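Local coordinates for protein ADP compounds hydrolase NudE (Escherichia coli, PDB 1VHZ) that hydrolyses ADP-ribose, NADH and adenosine dinucleotides such as Ap3A and Ap2A, using magnesium or another divalent cation, and works as a homodimer of the Nudix family, at residues R49-I54 / K81-P86; P56-H61 / Q149-L154; E88-A93 / L109-K114. All blocks are in the same frame, centred on the assembly; numbering follows the deposited sequence.

Interaction 1: residues R49-I54 / K81-P86; sequences REAVMI and KGLIDP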
loop_
_atom_site.group_PDB
_atom_site.type_symbol
_atom_site.label_atom_id
_atom_site.label_comp_id
_atom_site.label_asym_id
_atom_site.label_seq_id
_atom_site.Cartn_x
_atom_site.Cartn_y
_atom_site.Cartn_z
ATOM N N ARG A 49 -4.540 15.114 -6.006
ATOM C CA ARG A 49 -5.438 15.010 -4.853
ATOM C C ARG A 49 -4.839 13.994 -3.872
ATOM O O ARG A 49 -4.555 12.853 -4.245
ATOM C CB ARG A 49 -6.847 14.607 -5.272
ATOM C CG ARG A 49 -7.885 14.660 -4.169
ATOM C CD ARG A 49 -8.573 15.999 -4.046
ATOM N NE ARG A 49 -9.672 16.042 -3.120
ATOM C CZ ARG A 49 -10.900 15.571 -3.234
ATOM N NH1 ARG A 49 -11.796 15.712 -2.249
ATOM N NH2 ARG A 49 -11.289 14.944 -4.332
ATOM N N GLU A 50 -4.524 14.424 -2.654
ATOM C CA GLU A 50 -3.924 13.512 -1.695
ATOM C C GLU A 50 -4.916 13.044 -0.641
ATOM O O GLU A 50 -5.996 13.594 -0.465
ATOM C CB GLU A 50 -2.681 14.096 -1.041
ATOM C CG GLU A 50 -1.636 14.568 -2.047
ATOM C CD GLU A 50 -0.400 15.159 -1.403
ATOM O OE1 GLU A 50 -0.366 15.340 -0.170
ATOM O OE2 GLU A 50 0.572 15.436 -2.140
ATOM N N ALA A 51 -4.513 11.958 0.022
ATOM C CA ALA A 51 -5.277 11.350 1.074
ATOM C C ALA A 51 -4.627 11.580 2.433
ATOM O O ALA A 51 -3.451 11.937 2.554
ATOM C CB ALA A 51 -5.437 9.840 0.827
ATOM N N VAL A 52 -5.435 11.361 3.470
ATOM C CA VAL A 52 -4.997 11.505 4.844
ATOM C C VAL A 52 -5.516 10.318 5.665
ATOM O O VAL A 52 -6.592 9.774 5.403
ATOM C CB VAL A 52 -5.457 12.827 5.482
ATOM C CG1 VAL A 52 -6.967 12.890 5.643
ATOM C CG2 VAL A 52 -4.800 13.046 6.850
ATOM N N MET A 53 -4.683 9.813 6.547
ATOM C CA MET A 53 -5.076 8.694 7.420
ATOM C C MET A 53 -4.808 9.193 8.844
ATOM O O MET A 53 -3.750 9.773 9.096
ATOM C CB MET A 53 -4.360 7.396 7.101
ATOM C CG MET A 53 -4.121 6.481 8.307
ATOM S SD MET A 53 -3.337 4.894 7.877
ATOM C CE MET A 53 -2.403 5.426 6.447
ATOM N N ILE A 54 -5.781 9.044 9.723
ATOM C CA ILE A 54 -5.639 9.541 11.084
ATOM C C ILE A 54 -5.606 8.435 12.122
ATOM O O ILE A 54 -6.406 7.507 12.116
ATOM C CB ILE A 54 -6.801 10.489 11.467
ATOM C CG1 ILE A 54 -7.043 11.508 10.366
ATOM C CG2 ILE A 54 -6.506 11.192 12.787
ATOM C CD1 ILE A 54 -8.009 11.046 9.302
ATOM N N LYS A 81 -9.580 7.096 7.271
ATOM C CA LYS A 81 -8.929 7.612 6.087
ATOM C C LYS A 81 -9.898 8.458 5.264
ATOM O O LYS A 81 -11.095 8.145 5.219
ATOM C CB LYS A 81 -8.539 6.409 5.162
ATOM C CG LYS A 81 -7.500 5.489 5.736
ATOM C CD LYS A 81 -7.304 4.170 5.031
ATOM C CE LYS A 81 -6.490 3.188 5.871
ATOM N NZ LYS A 81 -7.293 2.375 6.846
ATOM N N GLY A 82 -9.365 9.422 4.536
ATOM C CA GLY A 82 -10.187 10.268 3.672
ATOM C C GLY A 82 -9.286 11.068 2.730
ATOM O O GLY A 82 -8.067 10.933 2.710
ATOM N N LEU A 83 -9.903 11.939 1.949
ATOM C CA LEU A 83 -9.198 12.779 1.019
ATOM C C LEU A 83 -8.999 14.191 1.562
ATOM O O LEU A 83 -9.787 14.697 2.347
ATOM C CB LEU A 83 -9.993 12.862 -0.300
ATOM C CG LEU A 83 -10.161 11.531 -1.030
ATOM C CD1 LEU A 83 -11.034 11.716 -2.275
ATOM C CD2 LEU A 83 -8.802 10.966 -1.410
ATOM N N ILE A 84 -7.893 14.796 1.140
ATOM C CA ILE A 84 -7.620 16.191 1.525
ATOM C C ILE A 84 -8.352 17.073 0.512
ATOM O O ILE A 84 -8.087 16.906 -0.685
ATOM C CB ILE A 84 -6.106 16.468 1.452
ATOM C CG1 ILE A 84 -5.395 15.571 2.479
ATOM C CG2 ILE A 84 -5.843 17.955 1.650
ATOM C CD1 ILE A 84 -3.906 15.813 2.628
ATOM N N ASP A 85 -9.260 17.933 0.925
ATOM C CA ASP A 85 -9.954 18.777 -0.068
ATOM C C ASP A 85 -9.006 19.884 -0.521
ATOM O O ASP A 85 -8.172 20.338 0.261
ATOM C CB ASP A 85 -11.249 19.341 0.506
ATOM C CG ASP A 85 -12.267 18.283 0.893
ATOM O OD1 ASP A 85 -12.313 17.207 0.267
ATOM O OD2 ASP A 85 -13.064 18.496 1.832
ATOM N N PRO A 86 -9.091 20.294 -1.778
ATOM C CA PRO A 86 -8.251 21.357 -2.309
ATOM C C PRO A 86 -8.282 22.582 -1.406
ATOM O O PRO A 86 -9.339 23.017 -0.947
ATOM C CB PRO A 86 -8.821 21.662 -3.679
ATOM C CG PRO A 86 -9.718 20.539 -4.037
ATOM C CD PRO A 86 -10.076 19.801 -2.770
HETATM O O HOH W 1 -5.522 16.957 -2.188
#

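Interaction 2: residues P56-H61 / Q149-L154; sequences PIVDDH and QVRWPL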
loop_
_atom_site.group_PDB
_atom_site.type_symbol
_atom_site.label_atom_id
_atom_site.label_comp_id
_atom_site.label_asym_id
_atom_site.label_seq_id
_atom_site.Cartn_x
_atom_site.Cartn_y
_atom_site.Cartn_z
ATOM N N PRO A 56 -5.878 8.265 15.939
ATOM C CA PRO A 56 -6.271 8.871 17.190
ATOM C C PRO A 56 -5.862 8.036 18.393
ATOM O O PRO A 56 -5.989 6.809 18.409
ATOM C CB PRO A 56 -7.782 8.982 17.120
ATOM C CG PRO A 56 -8.194 8.413 15.811
ATOM C CD PRO A 56 -7.045 7.576 15.318
ATOM N N ILE A 57 -5.290 8.705 19.379
ATOM C CA ILE A 57 -4.869 8.088 20.634
ATOM C C ILE A 57 -5.587 8.804 21.782
ATOM O O ILE A 57 -5.524 10.044 21.815
ATOM C CB ILE A 57 -3.350 8.240 20.864
ATOM C CG1 ILE A 57 -2.571 7.572 19.741
ATOM C CG2 ILE A 57 -2.962 7.690 22.236
ATOM C CD1 ILE A 57 -1.087 7.752 19.723
ATOM N N VAL A 58 -6.326 8.089 22.604
ATOM C CA VAL A 58 -7.018 8.649 23.759
ATOM C C VAL A 58 -6.917 7.659 24.923
ATOM O O VAL A 58 -7.019 6.453 24.724
ATOM C CB VAL A 58 -8.462 9.056 23.499
ATOM C CG1 VAL A 58 -9.224 8.001 22.726
ATOM C CG2 VAL A 58 -9.219 9.350 24.813
ATOM N N ASP A 59 -6.545 8.135 26.111
ATOM C CA ASP A 59 -6.419 7.282 27.289
ATOM C C ASP A 59 -5.673 5.987 26.998
ATOM O O ASP A 59 -6.162 4.867 27.220
ATOM C CB ASP A 59 -7.807 6.953 27.864
ATOM C CG ASP A 59 -8.575 8.181 28.310
ATOM O OD1 ASP A 59 -7.960 9.121 28.860
ATOM O OD2 ASP A 59 -9.816 8.213 28.117
ATOM N N ASP A 60 -4.473 6.094 26.455
ATOM C CA ASP A 60 -3.628 4.974 26.127
ATOM C C ASP A 60 -4.211 3.926 25.204
ATOM O O ASP A 60 -3.807 2.757 25.222
ATOM C CB ASP A 60 -3.117 4.326 27.439
ATOM C CG ASP A 60 -1.926 5.166 27.914
ATOM O OD1 ASP A 60 -2.184 6.130 28.662
ATOM O OD2 ASP A 60 -0.793 4.863 27.487
ATOM N N HIS A 61 -5.168 4.295 24.363
ATOM C CA HIS A 61 -5.762 3.398 23.412
ATOM C C HIS A 61 -5.764 4.072 22.022
ATOM O O HIS A 61 -5.778 5.282 21.876
ATOM C CB HIS A 61 -7.219 3.013 23.727
ATOM C CG HIS A 61 -7.375 2.056 24.875
ATOM N ND1 HIS A 61 -7.067 2.401 26.178
ATOM C CD2 HIS A 61 -7.803 0.769 24.924
ATOM C CE1 HIS A 61 -7.280 1.364 26.969
ATOM N NE2 HIS A 61 -7.746 0.368 26.234
ATOM N N GLN A 149 -16.534 1.933 16.244
ATOM C CA GLN A 149 -15.247 2.253 16.807
ATOM C C GLN A 149 -14.711 1.118 17.664
ATOM O O GLN A 149 -15.464 0.346 18.263
ATOM C CB GLN A 149 -15.347 3.532 17.677
ATOM C CG GLN A 149 -15.509 4.778 16.835
ATOM C CD GLN A 149 -15.782 6.034 17.616
ATOM O OE1 GLN A 149 -15.150 6.279 18.637
ATOM N NE2 GLN A 149 -16.711 6.857 17.118
ATOM N N VAL A 150 -13.394 0.933 17.624
ATOM C CA VAL A 150 -12.735 -0.098 18.421
ATOM C C VAL A 150 -11.558 0.522 19.187
ATOM O O VAL A 150 -10.656 1.114 18.571
ATOM C CB VAL A 150 -12.218 -1.277 17.594
ATOM C CG1 VAL A 150 -11.565 -2.329 18.512
ATOM C CG2 VAL A 150 -13.317 -1.945 16.782
ATOM N N ARG A 151 -11.603 0.457 20.503
ATOM C CA ARG A 151 -10.518 0.970 21.338
ATOM C C ARG A 151 -9.476 -0.146 21.494
ATOM O O ARG A 151 -9.832 -1.269 21.852
ATOM C CB ARG A 151 -11.053 1.443 22.694
ATOM C CG ARG A 151 -11.588 2.873 22.575
ATOM C CD ARG A 151 -12.573 3.204 23.688
ATOM N NE ARG A 151 -12.437 4.609 24.079
ATOM C CZ ARG A 151 -12.728 5.658 23.323
ATOM N NH1 ARG A 151 -13.195 5.513 22.088
ATOM N NH2 ARG A 151 -12.541 6.876 23.811
ATOM N N TRP A 152 -8.243 0.139 21.132
ATOM C CA TRP A 152 -7.163 -0.836 21.165
ATOM C C TRP A 152 -5.984 -0.296 21.962
ATOM O O TRP A 152 -5.432 0.747 21.614
ATOM C CB TRP A 152 -6.724 -1.133 19.719
ATOM C CG TRP A 152 -6.003 -2.441 19.601
ATOM C CD1 TRP A 152 -4.709 -2.719 19.962
ATOM C CD2 TRP A 152 -6.549 -3.648 19.056
ATOM N NE1 TRP A 152 -4.415 -4.034 19.683
ATOM C CE2 TRP A 152 -5.533 -4.622 19.117
ATOM C CE3 TRP A 152 -7.796 -3.989 18.518
ATOM C CZ2 TRP A 152 -5.740 -5.930 18.671
ATOM C CZ3 TRP A 152 -8.012 -5.290 18.070
ATOM C CH2 TRP A 152 -6.968 -6.243 18.165
ATOM N N PRO A 153 -5.613 -1.007 23.018
ATOM C CA PRO A 153 -4.553 -0.566 23.892
ATOM C C PRO A 153 -3.213 -0.454 23.195
ATOM O O PRO A 153 -2.783 -1.379 22.511
ATOM C CB PRO A 153 -4.517 -1.578 25.018
ATOM C CG PRO A 153 -5.542 -2.600 24.749
ATOM C CD PRO A 153 -6.252 -2.259 23.472
ATOM N N LEU A 154 -2.513 0.650 23.461
ATOM C CA LEU A 154 -1.197 0.891 22.889
ATOM C C LEU A 154 -0.219 -0.207 23.282
ATOM O O LEU A 154 0.607 -0.651 22.481
ATOM C CB LEU A 154 -0.611 2.219 23.427
ATOM C CG LEU A 154 -1.219 3.509 22.882
ATOM C CD1 LEU A 154 -0.453 4.721 23.421
ATOM C CD2 LEU A 154 -1.216 3.513 21.366
#

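Interaction 3: residues E88-A93 / L109-K114; sequences ESVYEA and LTFLKK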
loop_
_atom_site.group_PDB
_atom_site.type_symbol
_atom_site.label_atom_id
_atom_site.label_comp_id
_atom_site.label_asym_id
_atom_site.label_seq_id
_atom_site.Cartn_x
_atom_site.Cartn_y
_atom_site.Cartn_z
ATOM N N GLU A 88 -7.020 22.663 1.662
ATOM C CA GLU A 88 -6.831 22.212 3.025
ATOM C C GLU A 88 -5.417 21.723 3.296
ATOM O O GLU A 88 -4.818 21.095 2.430
ATOM C CB GLU A 88 -7.732 20.980 3.294
ATOM C CG GLU A 88 -9.103 21.174 3.828
ATOM C CD GLU A 88 -9.896 19.943 4.205
ATOM O OE1 GLU A 88 -9.713 18.815 3.681
ATOM O OE2 GLU A 88 -10.816 20.092 5.054
ATOM N N SER A 89 -4.896 22.001 4.488
ATOM C CA SER A 89 -3.585 21.452 4.848
ATOM C C SER A 89 -3.837 20.023 5.382
ATOM O O SER A 89 -4.997 19.658 5.608
ATOM C CB SER A 89 -2.962 22.260 5.988
ATOM O OG SER A 89 -3.663 22.018 7.196
ATOM N N VAL A 90 -2.804 19.244 5.666
ATOM C CA VAL A 90 -3.018 17.915 6.202
ATOM C C VAL A 90 -3.676 17.954 7.584
ATOM O O VAL A 90 -4.422 17.033 7.904
ATOM C CB VAL A 90 -1.733 17.068 6.365
ATOM C CG1 VAL A 90 -1.326 16.500 5.027
ATOM C CG2 VAL A 90 -0.623 17.913 6.992
ATOM N N TYR A 91 -3.352 18.932 8.405
ATOM C CA TYR A 91 -3.921 19.029 9.744
ATOM C C TYR A 91 -5.422 19.284 9.657
ATOM O O TYR A 91 -6.211 18.612 10.297
ATOM C CB TYR A 91 -3.225 20.152 10.537
ATOM C CG TYR A 91 -1.717 19.949 10.589
ATOM C CD1 TYR A 91 -1.174 19.060 11.493
ATOM C CD2 TYR A 91 -0.860 20.599 9.706
ATOM C CE1 TYR A 91 0.183 18.849 11.581
ATOM C CE2 TYR A 91 0.499 20.388 9.769
ATOM C CZ TYR A 91 1.020 19.522 10.706
ATOM O OH TYR A 91 2.369 19.268 10.761
ATOM N N GLU A 92 -5.808 20.167 8.745
ATOM C CA GLU A 92 -7.195 20.541 8.545
ATOM C C GLU A 92 -8.007 19.370 8.032
ATOM O O GLU A 92 -9.111 19.097 8.511
ATOM C CB GLU A 92 -7.269 21.749 7.586
ATOM C CG GLU A 92 -6.887 23.080 8.229
ATOM C CD GLU A 92 -6.510 24.165 7.229
ATOM O OE1 GLU A 92 -6.380 23.915 6.009
ATOM O OE2 GLU A 92 -6.303 25.327 7.646
ATOM N N ALA A 93 -7.475 18.655 7.037
ATOM C CA ALA A 93 -8.208 17.498 6.510
ATOM C C ALA A 93 -8.332 16.444 7.608
ATOM O O ALA A 93 -9.403 15.858 7.781
ATOM C CB ALA A 93 -7.511 16.930 5.290
ATOM N N LEU A 109 -2.382 17.544 16.553
ATOM C CA LEU A 109 -2.230 16.760 15.336
ATOM C C LEU A 109 -0.797 16.764 14.847
ATOM O O LEU A 109 -0.159 17.814 14.772
ATOM C CB LEU A 109 -3.186 17.276 14.260
ATOM C CG LEU A 109 -4.677 17.077 14.554
ATOM C CD1 LEU A 109 -5.545 18.028 13.747
ATOM C CD2 LEU A 109 -5.081 15.632 14.290
ATOM N N THR A 110 -0.235 15.558 14.616
ATOM C CA THR A 110 1.139 15.494 14.147
ATOM C C THR A 110 1.281 14.694 12.864
ATOM O O THR A 110 0.755 13.605 12.667
ATOM C CB THR A 110 2.243 15.300 15.153
ATOM O OG1 THR A 110 3.222 14.300 14.855
ATOM C CG2 THR A 110 1.832 15.199 16.582
ATOM N N PHE A 111 1.897 15.374 11.903
ATOM C CA PHE A 111 2.126 14.806 10.563
ATOM C C PHE A 111 3.427 14.008 10.625
ATOM O O PHE A 111 4.527 14.498 10.838
ATOM C CB PHE A 111 2.093 15.898 9.515
ATOM C CG PHE A 111 2.624 15.495 8.177
ATOM C CD1 PHE A 111 3.661 16.214 7.598
ATOM C CD2 PHE A 111 2.119 14.369 7.524
ATOM C CE1 PHE A 111 4.169 15.835 6.363
ATOM C CE2 PHE A 111 2.644 13.995 6.293
ATOM C CZ PHE A 111 3.670 14.718 5.720
ATOM N N LEU A 112 3.276 12.700 10.505
ATOM C CA LEU A 112 4.371 11.755 10.646
ATOM C C LEU A 112 5.037 11.272 9.395
ATOM O O LEU A 112 6.235 10.993 9.368
ATOM C CB LEU A 112 3.704 10.522 11.319
ATOM C CG LEU A 112 4.461 9.752 12.372
ATOM C CD1 LEU A 112 5.102 10.673 13.395
ATOM C CD2 LEU A 112 3.506 8.770 13.075
ATOM N N LYS A 113 4.249 11.077 8.326
ATOM C CA LYS A 113 4.872 10.540 7.118
ATOM C C LYS A 113 3.929 10.671 5.933
ATOM O O LYS A 113 2.697 10.660 6.097
ATOM C CB LYS A 113 5.140 9.033 7.352
ATOM C CG LYS A 113 6.256 8.420 6.481
ATOM C CD LYS A 113 7.595 8.768 7.100
ATOM C CE LYS A 113 8.765 8.668 6.157
ATOM N NZ LYS A 113 10.035 8.958 6.910
ATOM N N LYS A 114 4.565 10.713 4.765
ATOM C CA LYS A 114 3.792 10.765 3.518
ATOM C C LYS A 114 4.171 9.533 2.708
ATOM O O LYS A 114 5.348 9.265 2.460
ATOM C CB LYS A 114 4.043 12.049 2.755
ATOM C CG LYS A 114 3.388 12.080 1.377
ATOM C CD LYS A 114 3.922 13.290 0.614
ATOM C CE LYS A 114 2.957 14.440 0.645
ATOM N NZ LYS A 114 3.591 15.723 0.237
#

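Interaction 1: residues R49-I54 / K81-P86
The guanidinium of R49 meets the first residues of the Nudix box with one face and its edge. Over that face, offset toward the rim, sits CD1 of L83, 3.8 Å from NH2 of R49. Two acceptors lie at the edge, near the plane. NE of R49 bonds to O of I84 at 3.0 Å, bent to 148° at the hydrogen and standing above the carbonyl plane. NH1 of R49 forms a salt bridge with OD1 of D85, 3.0 Å away, through the anti lone pair; the two flat groups are turned 38° apart. With CG anti to the backbone N (chi1 -172°) and a bend at chi2, R49 reaches both acceptors. A water joins E50 N to I84 O, which therefore takes two bonds.

Beyond the guanidinium, strands 51-54 and 81-83 pair antiparallel, V52 and G82 exchanging a bond in each direction; I84 N to E50 O, 2.8 Å, continues the ladder past them. Strand 81-83 leads into helix 90-102, whose E97 and E101 probably bind the metal, and I84 packs on V90 and A93 of that helix. The M53 and K81 side chains lie alongside each other; NZ of K81 hydrogen-bonds to OD1 of N171, and SD of M53 is 4.1 Å from CE of K81.

Interaction 2: residues P56-H61 / Q149-L154
The imidazole of H61 lies against P153 where a type I' turn, V58 to H61, closes the hairpin of strands 51-58 and 61-69 beside strand 149-153. H61 and P153 form an antiparallel non-hydrogen-bonded pair. CG of H61 sits anti to its own carbonyl carbon (chi1 -74°), and chi2 of 67° turns one ring face to the proline: P153 CA is 4.0 Å from the H61 ring centroid, a CH-pi contact offset toward the rim. The ring's rotation is fixed from within the turn, since ND1 of H61 donates to O of D59 at 2.8 Å, with the acceptor in the ring plane. Replacing H61 by an alanine takes away the ring, which is likely to leave the D59 carbonyl without this donor and P153 without the flat group packed on it.

CD1 of L154 reaches CG2 of I57 at 4.1 Å, the two side chains crossing at about a right angle. On the other flank, the R151 chain, bent at chi3, brings NH2 to 3.7 Å from CG1 of V58. The single hydrogen bond across the contact is nearly straight: L154 N to D60 O, 3.0 Å, 176° at the hydrogen.

Interaction 3: residues E88-A93 / L109-K114
Y91, in the first turn of the Nudix-box helix 90-102, lays its ring edge along strand 104-116. From CB the chain leaves with CG anti to the carbonyl carbon (chi1 -56°), which sends the ring toward the strand although CB itself does not point there. CD1 of Y91 lies 3.7 Å from O of L109, with L109 CB a little farther off, and CE1 of Y91 closes to 3.4 Å from the same L109 oxygen, which lies near the ring plane. CZ of Y91 passes 4.0 Å from CB of F111, and the tip, OH of Y91, packs on that same F111 CB at 3.6 Å. Meanwhile L109 slides past in the opposite direction, its CD1 reaching O of Y91 at 3.6 Å.

CG2 of V90 stands over one face of the Y91 ring, offset toward the rim, and is 4.2 Å from CG of F111. A capping box sets the helix start: S89 OG accepts from E92 N, and E92 OE1 accepts from S89 N. The helix runs on to E97 and E101, probable metal ligands.

No hydrogen bond spans the two segments, so the helix start is held to the strand by apolar packing and by an aromatic C-H edge facing a carbonyl oxygen, probably a weak attraction.

Interactions 1 and 3 are neighbours, centres about 9 Å apart, and both carry parts of the Nudix box: 81-86 leads into the helix that 88-93 begins. They touch directly, with I84 CD1 3.6 Å from V90 CG1. G82 comes within about 4 Å of the side chain of E97 and about 5 Å of that of E101, which probably bind the divalent cation, as in relatives; the side chain of L109 is about 9 Å from that of E97. Interaction 2 shares strand 51-58 with interaction 1, centres about 22 Å apart; its centre is about 20 Å from that of interaction 3, nearest atoms about 7 Å apart. None of the three includes a residue of the ADP-ribose pocket.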